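Local structure of SusD homolog (Bacteroides thetaiotaomicron, 4MRU) at residues 57-71 against 294-308. The protein probably binds mucin O-glycans at the bacterial cell surface, as a SusD-like lipoprotein with a TPR-like helical fold. Numbering follows the deposited sequence.
Sequences YFGETRTGWLEKYST and MRIGINSPFSDDDMI. With EDO (1,2-ethanediol), chain K.
D304, in the first turn of helix 304-309, shows with T63 and R62 how one carboxylate can hold a neighbouring loop by both its oxygens. OD1 takes the T63 hydroxyl nearly along its own C-O bond (T63 OG1 to D304 OD1, 2.6 Å) and the T63 amide from above the carboxylate plane (T63 N to D304 OD1, 2.9 Å). With chi1 at 57°, the T63 hydroxyl turns to the same oxygen as its amide. OD2, on its anti side, receives R62 in a salt bridge whose NH1-H...OD2 bond is nearly straight (R62 NH1 to D304 OD2, 3.1 Å) and lies in the guanidinium plane; R62 NE also pairs with D257, and NH2 donates to the W255 carbonyl. An alanine in place of D304 would probably cost the T63 amide and hydroxyl their shared acceptor and R62 NH1 its carboxylate.

Packing is close beside this grip, where T61 CB rests on I308 CG1 and M307 CB, each 3.9 Å away. At the other end, by strand 58-60, I296 CD1 lies against the F58 carbonyl oxygen and its CG2 meets S70 CB. Toward N299 the join is looser and wet. There water 4 links T71 OG1, also bonded to N73, to ND2 of N299, whose strongest polar partner is K449; L66 CD2 comes no nearer N299 than 4.2 Å, at CG. The K68 ammonium meets the I298 carbonyl almost end-on (K68 NZ to I298 O, 2.8 Å) and also water 5. The S303-D306 capping box completes a typical helix N-terminus, here docked onto the type I turn R62-W65 within the SusD-like fold.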
loop_
_atom_site.group_PDB
_atom_site.type_symbol
_atom_site.label_atom_id
_atom_site.label_comp_id
_atom_site.label_asym_id
_atom_site.label_seq_id
_atom_site.Cartn_x
_atom_site.Cartn_y
_atom_site.Cartn_z
ATOM N N TYR A 57 5.370 7.869 -5.529
ATOM C CA TYR A 57 6.496 6.954 -5.750
ATOM C C TYR A 57 6.972 6.897 -7.201
ATOM O O TYR A 57 8.186 6.814 -7.445
ATOM C CB TYR A 57 6.143 5.538 -5.366
ATOM C CG TYR A 57 6.033 5.190 -3.897
ATOM C CD1 TYR A 57 6.577 5.984 -2.884
ATOM C CD2 TYR A 57 5.457 3.986 -3.526
ATOM C CE1 TYR A 57 6.501 5.577 -1.554
ATOM C CE2 TYR A 57 5.364 3.598 -2.205
ATOM C CZ TYR A 57 5.865 4.392 -1.224
ATOM O OH TYR A 57 5.774 3.981 0.060
ATOM N N PHE A 58 6.041 6.929 -8.150
ATOM C CA PHE A 58 6.345 6.738 -9.569
ATOM C C PHE A 58 5.491 7.615 -10.438
ATOM O O PHE A 58 4.340 7.914 -10.123
ATOM C CB PHE A 58 6.066 5.324 -10.072
ATOM C CG PHE A 58 6.720 4.254 -9.286
ATOM C CD1 PHE A 58 8.083 4.207 -9.185
ATOM C CD2 PHE A 58 5.961 3.336 -8.618
ATOM C CE1 PHE A 58 8.690 3.242 -8.436
ATOM C CE2 PHE A 58 6.573 2.371 -7.838
ATOM C CZ PHE A 58 7.932 2.337 -7.742
ATOM N N GLY A 59 6.076 7.991 -11.565
ATOM C CA GLY A 59 5.335 8.613 -12.655
ATOM C C GLY A 59 5.580 7.823 -13.969
ATOM O O GLY A 59 6.528 7.031 -14.091
ATOM N N GLU A 60 4.729 8.115 -14.925
ATOM C CA GLU A 60 4.661 7.414 -16.179
ATOM C C GLU A 60 5.573 8.154 -17.156
ATOM O O GLU A 60 5.595 9.376 -17.238
ATOM C CB GLU A 60 3.204 7.345 -16.675
ATOM C CG GLU A 60 2.151 6.847 -15.661
ATOM C CD GLU A 60 1.274 7.934 -15.078
ATOM O OE1 GLU A 60 1.764 9.066 -14.939
ATOM O OE2 GLU A 60 0.102 7.637 -14.729
ATOM N N THR A 61 6.345 7.399 -17.901
ATOM C CA THR A 61 7.286 7.963 -18.867
ATOM C C THR A 61 6.703 8.192 -20.221
ATOM O O THR A 61 7.309 8.881 -21.056
ATOM C CB THR A 61 8.463 6.983 -19.106
ATOM O OG1 THR A 61 7.936 5.728 -19.575
ATOM C CG2 THR A 61 9.240 6.784 -17.856
ATOM N N ARG A 62 5.500 7.666 -20.466
ATOM C CA ARG A 62 4.955 7.699 -21.821
ATOM C C ARG A 62 4.164 8.977 -22.079
ATOM O O ARG A 62 3.021 9.101 -21.649
ATOM C CB ARG A 62 4.097 6.454 -22.100
ATOM C CG ARG A 62 4.916 5.157 -21.992
ATOM C CD ARG A 62 6.065 5.133 -23.006
ATOM N NE ARG A 62 6.979 4.025 -22.770
ATOM C CZ ARG A 62 8.127 3.838 -23.404
ATOM N NH1 ARG A 62 8.526 4.699 -24.357
ATOM N NH2 ARG A 62 8.875 2.771 -23.087
ATOM N N THR A 63 4.791 9.889 -22.834
ATOM C CA THR A 63 4.276 11.268 -23.045
ATOM C C THR A 63 3.057 11.289 -23.929
ATOM O O THR A 63 2.292 12.264 -23.917
ATOM C CB THR A 63 5.354 12.187 -23.647
ATOM O OG1 THR A 63 5.846 11.623 -24.885
ATOM C CG2 THR A 63 6.483 12.335 -22.651
ATOM N N GLY A 64 2.840 10.214 -24.670
ATOM C CA GLY A 64 1.630 10.088 -25.467
ATOM C C GLY A 64 0.389 9.765 -24.663
ATOM O O GLY A 64 -0.714 9.888 -25.168
ATOM N N TRP A 65 0.535 9.361 -23.408
ATOM C CA TRP A 65 -0.635 9.027 -22.594
ATOM C C TRP A 65 -1.271 10.317 -22.050
ATOM O O TRP A 65 -0.663 11.009 -21.218
ATOM C CB TRP A 65 -0.301 8.105 -21.418
ATOM C CG TRP A 65 0.249 6.723 -21.752
ATOM C CD1 TRP A 65 0.361 6.162 -22.993
ATOM C CD2 TRP A 65 0.700 5.737 -20.828
ATOM N NE1 TRP A 65 0.892 4.902 -22.894
ATOM C CE2 TRP A 65 1.096 4.610 -21.579
ATOM C CE3 TRP A 65 0.839 5.694 -19.440
ATOM C CZ2 TRP A 65 1.601 3.474 -21.000
ATOM C CZ3 TRP A 65 1.357 4.556 -18.869
ATOM C CH2 TRP A 65 1.751 3.471 -19.651
ATOM N N LEU A 66 -2.510 10.572 -22.450
ATOM C CA LEU A 66 -3.244 11.780 -22.004
ATOM C C LEU A 66 -4.415 11.529 -21.050
ATOM O O LEU A 66 -4.968 12.488 -20.501
ATOM C CB LEU A 66 -3.749 12.531 -23.229
ATOM C CG LEU A 66 -2.619 12.995 -24.183
ATOM C CD1 LEU A 66 -3.208 13.685 -25.396
ATOM C CD2 LEU A 66 -1.635 13.902 -23.492
ATOM N N GLU A 67 -4.783 10.255 -20.866
ATOM C CA GLU A 67 -5.763 9.824 -19.874
ATOM C C GLU A 67 -5.089 8.900 -18.887
ATOM O O GLU A 67 -5.105 7.671 -19.043
ATOM C CB GLU A 67 -6.937 9.128 -20.552
ATOM C CG GLU A 67 -7.622 9.993 -21.588
ATOM C CD GLU A 67 -8.767 9.242 -22.263
ATOM O OE1 GLU A 67 -9.873 9.155 -21.681
ATOM O OE2 GLU A 67 -8.570 8.743 -23.375
ATOM N N LYS A 68 -4.536 9.515 -17.827
ATOM C CA LYS A 68 -3.663 8.855 -16.905
ATOM C C LYS A 68 -4.176 8.891 -15.474
ATOM O O LYS A 68 -4.835 9.838 -15.024
ATOM C CB LYS A 68 -2.300 9.531 -16.922
ATOM C CG LYS A 68 -1.558 9.479 -18.231
ATOM C CD LYS A 68 -0.084 9.872 -18.052
ATOM C CE LYS A 68 0.059 11.357 -17.734
ATOM N NZ LYS A 68 1.485 11.779 -17.673
ATOM N N TYR A 69 -3.803 7.859 -14.724
ATOM C CA TYR A 69 -4.065 7.853 -13.306
ATOM C C TYR A 69 -3.426 9.095 -12.674
ATOM O O TYR A 69 -4.093 9.782 -11.859
ATOM C CB TYR A 69 -3.538 6.588 -12.620
ATOM C CG TYR A 69 -4.419 5.341 -12.768
ATOM C CD1 TYR A 69 -4.399 4.566 -13.918
ATOM C CD2 TYR A 69 -5.271 4.962 -11.747
ATOM C CE1 TYR A 69 -5.191 3.415 -14.030
ATOM C CE2 TYR A 69 -6.082 3.837 -11.856
ATOM C CZ TYR A 69 -6.045 3.073 -12.987
ATOM O OH TYR A 69 -6.829 1.959 -13.034
ATOM N N SER A 70 -2.187 9.432 -13.059
ATOM C CA SER A 70 -1.443 10.532 -12.365
ATOM C C SER A 70 -2.086 11.921 -12.541
ATOM O O SER A 70 -1.907 12.808 -11.686
ATOM C CB SER A 70 -0.003 10.587 -12.806
ATOM O OG SER A 70 0.068 10.836 -14.180
ATOM N N THR A 71 -2.848 12.089 -13.616
ATOM C CA THR A 71 -3.574 13.361 -13.876
ATOM C C THR A 71 -5.075 13.276 -13.539
ATOM O O THR A 71 -5.859 14.181 -13.871
ATOM C CB THR A 71 -3.348 13.855 -15.321
ATOM O OG1 THR A 71 -3.682 12.835 -16.269
ATOM C CG2 THR A 71 -1.898 14.299 -15.472
HETATM N N MSE A 294 10.757 12.458 -11.188
HETATM C CA MSE A 294 9.879 13.092 -12.154
HETATM C C MSE A 294 8.648 13.634 -11.448
HETATM O O MSE A 294 8.063 12.976 -10.593
HETATM C CB MSE A 294 9.494 12.034 -13.203
HETATM C CG MSE A 294 8.621 12.536 -14.352
HETATM SE SE MSE A 294 7.473 11.063 -15.063
HETATM C CE MSE A 294 8.829 9.674 -15.192
ATOM N N ARG A 295 8.230 14.825 -11.822
ATOM C CA ARG A 295 7.004 15.398 -11.268
ATOM C C ARG A 295 5.828 14.512 -11.631
ATOM O O ARG A 295 5.652 14.163 -12.775
ATOM C CB ARG A 295 6.770 16.814 -11.765
ATOM C CG ARG A 295 5.616 17.566 -11.087
ATOM C CD ARG A 295 5.968 18.027 -9.669
ATOM N NE ARG A 295 4.844 18.711 -9.125
ATOM C CZ ARG A 295 4.623 20.007 -9.262
ATOM N NH1 ARG A 295 5.509 20.815 -9.900
ATOM N NH2 ARG A 295 3.512 20.513 -8.763
ATOM N N ILE A 296 5.010 14.169 -10.651
ATOM C CA ILE A 296 3.813 13.352 -10.909
ATOM C C ILE A 296 2.605 14.228 -11.239
ATOM O O ILE A 296 2.329 15.171 -10.526
ATOM C CB ILE A 296 3.488 12.449 -9.706
ATOM C CG1 ILE A 296 4.630 11.463 -9.521
ATOM C CG2 ILE A 296 2.153 11.721 -9.894
ATOM C CD1 ILE A 296 4.599 10.737 -8.211
ATOM N N GLY A 297 1.912 13.876 -12.315
ATOM C CA GLY A 297 0.752 14.639 -12.792
ATOM C C GLY A 297 1.041 15.774 -13.768
ATOM O O GLY A 297 0.699 16.935 -13.518
ATOM N N ILE A 298 1.634 15.410 -14.896
ATOM C CA ILE A 298 2.083 16.316 -15.887
ATOM C C ILE A 298 1.782 15.746 -17.275
ATOM O O ILE A 298 1.494 14.579 -17.377
ATOM C CB ILE A 298 3.601 16.502 -15.800
ATOM C CG1 ILE A 298 4.319 15.170 -16.005
ATOM C CG2 ILE A 298 3.990 17.150 -14.458
ATOM C CD1 ILE A 298 5.813 15.280 -16.223
ATOM N N ASN A 299 1.886 16.593 -18.306
ATOM C CA ASN A 299 1.920 16.182 -19.705
ATOM C C ASN A 299 3.215 16.737 -20.278
ATOM O O ASN A 299 3.258 17.861 -20.738
ATOM C CB ASN A 299 0.702 16.691 -20.488
ATOM C CG ASN A 299 -0.646 16.084 -20.040
ATOM O OD1 ASN A 299 -1.690 16.679 -20.284
ATOM N ND2 ASN A 299 -0.631 14.924 -19.485
ATOM N N SER A 300 4.309 15.995 -20.171
ATOM C CA SER A 300 5.601 16.520 -20.585
ATOM C C SER A 300 5.627 16.843 -22.073
ATOM O O SER A 300 5.115 16.067 -22.868
ATOM C CB SER A 300 6.721 15.508 -20.305
ATOM O OG SER A 300 7.985 15.971 -20.793
ATOM N N PRO A 301 6.300 17.943 -22.467
ATOM C CA PRO A 301 6.541 18.225 -23.907
ATOM C C PRO A 301 7.753 17.529 -24.454
ATOM O O PRO A 301 8.060 17.670 -25.621
ATOM C CB PRO A 301 6.795 19.733 -23.918
ATOM C CG PRO A 301 7.445 19.990 -22.588
ATOM C CD PRO A 301 6.868 18.995 -21.601
ATOM N N PHE A 302 8.478 16.791 -23.628
ATOM C CA PHE A 302 9.680 16.097 -24.089
ATOM C C PHE A 302 9.381 14.684 -24.611
ATOM O O PHE A 302 8.210 14.262 -24.647
ATOM C CB PHE A 302 10.685 16.114 -22.940
ATOM C CG PHE A 302 11.130 17.506 -22.582
ATOM C CD1 PHE A 302 11.662 18.354 -23.551
ATOM C CD2 PHE A 302 10.934 18.005 -21.314
ATOM C CE1 PHE A 302 12.034 19.652 -23.235
ATOM C CE2 PHE A 302 11.310 19.292 -20.990
ATOM C CZ PHE A 302 11.873 20.115 -21.942
ATOM N N SER A 303 10.438 13.970 -25.029
ATOM C CA SER A 303 10.309 12.625 -25.597
ATOM C C SER A 303 10.231 11.589 -24.500
ATOM O O SER A 303 10.608 11.847 -23.362
ATOM C CB SER A 303 11.490 12.307 -26.525
ATOM O OG SER A 303 12.720 12.069 -25.809
ATOM N N ASP A 304 9.689 10.424 -24.825
ATOM C CA ASP A 304 9.741 9.287 -23.895
ATOM C C ASP A 304 11.198 8.957 -23.482
ATOM O O ASP A 304 11.469 8.678 -22.298
ATOM C CB ASP A 304 9.084 8.054 -24.507
ATOM C CG ASP A 304 7.598 8.230 -24.749
ATOM O OD1 ASP A 304 7.061 9.314 -24.510
ATOM O OD2 ASP A 304 6.952 7.266 -25.219
ATOM N N ASP A 305 12.138 9.040 -24.416
ATOM C CA ASP A 305 13.528 8.728 -24.099
ATOM C C ASP A 305 14.080 9.701 -23.064
ATOM O O ASP A 305 14.810 9.294 -22.173
ATOM C CB ASP A 305 14.411 8.755 -25.343
ATOM C CG ASP A 305 15.764 8.096 -25.102
ATOM O OD1 ASP A 305 15.797 6.870 -24.825
ATOM O OD2 ASP A 305 16.794 8.809 -25.167
ATOM N N ASP A 306 13.704 10.980 -23.184
ATOM C CA ASP A 306 14.062 12.000 -22.176
ATOM C C ASP A 306 13.566 11.628 -20.756
ATOM O O ASP A 306 14.262 11.809 -19.749
ATOM C CB ASP A 306 13.469 13.375 -22.550
ATOM C CG ASP A 306 14.098 14.030 -23.763
ATOM O OD1 ASP A 306 15.275 13.788 -24.016
ATOM O OD2 ASP A 306 13.408 14.833 -24.479
HETATM N N MSE A 307 12.325 11.152 -20.665
HETATM C CA MSE A 307 11.703 10.774 -19.382
HETATM C C MSE A 307 12.337 9.527 -18.839
HETATM O O MSE A 307 12.509 9.392 -17.645
HETATM C CB MSE A 307 10.198 10.488 -19.509
HETATM C CG MSE A 307 9.341 11.599 -20.100
HETATM SE SE MSE A 307 9.397 13.240 -18.978
HETATM C CE MSE A 307 10.703 14.103 -20.047
ATOM N N ILE A 308 12.697 8.606 -19.718
ATOM C CA ILE A 308 13.290 7.337 -19.308
ATOM C C ILE A 308 14.723 7.535 -18.819
ATOM O O ILE A 308 15.109 6.987 -17.818
ATOM C CB ILE A 308 13.271 6.336 -20.475
ATOM C CG1 ILE A 308 11.843 5.828 -20.701
ATOM C CG2 ILE A 308 14.248 5.171 -20.251
ATOM C CD1 ILE A 308 11.643 5.217 -22.076
HETATM C C1 EDO K . 3.561 24.059 -12.443
HETATM O O1 EDO K . 2.862 24.574 -11.263
HETATM C C2 EDO K . 5.082 23.805 -12.302
HETATM O O2 EDO K . 5.568 23.659 -10.934
HETATM O O HOH W 1 2.499 14.839 -22.612
HETATM O O HOH W 2 1.491 12.733 -20.794
HETATM O O HOH W 3 4.273 7.817 -25.417
HETATM O O HOH W 4 -2.959 13.524 -18.809
HETATM O O HOH W 5 2.206 12.420 -14.908
#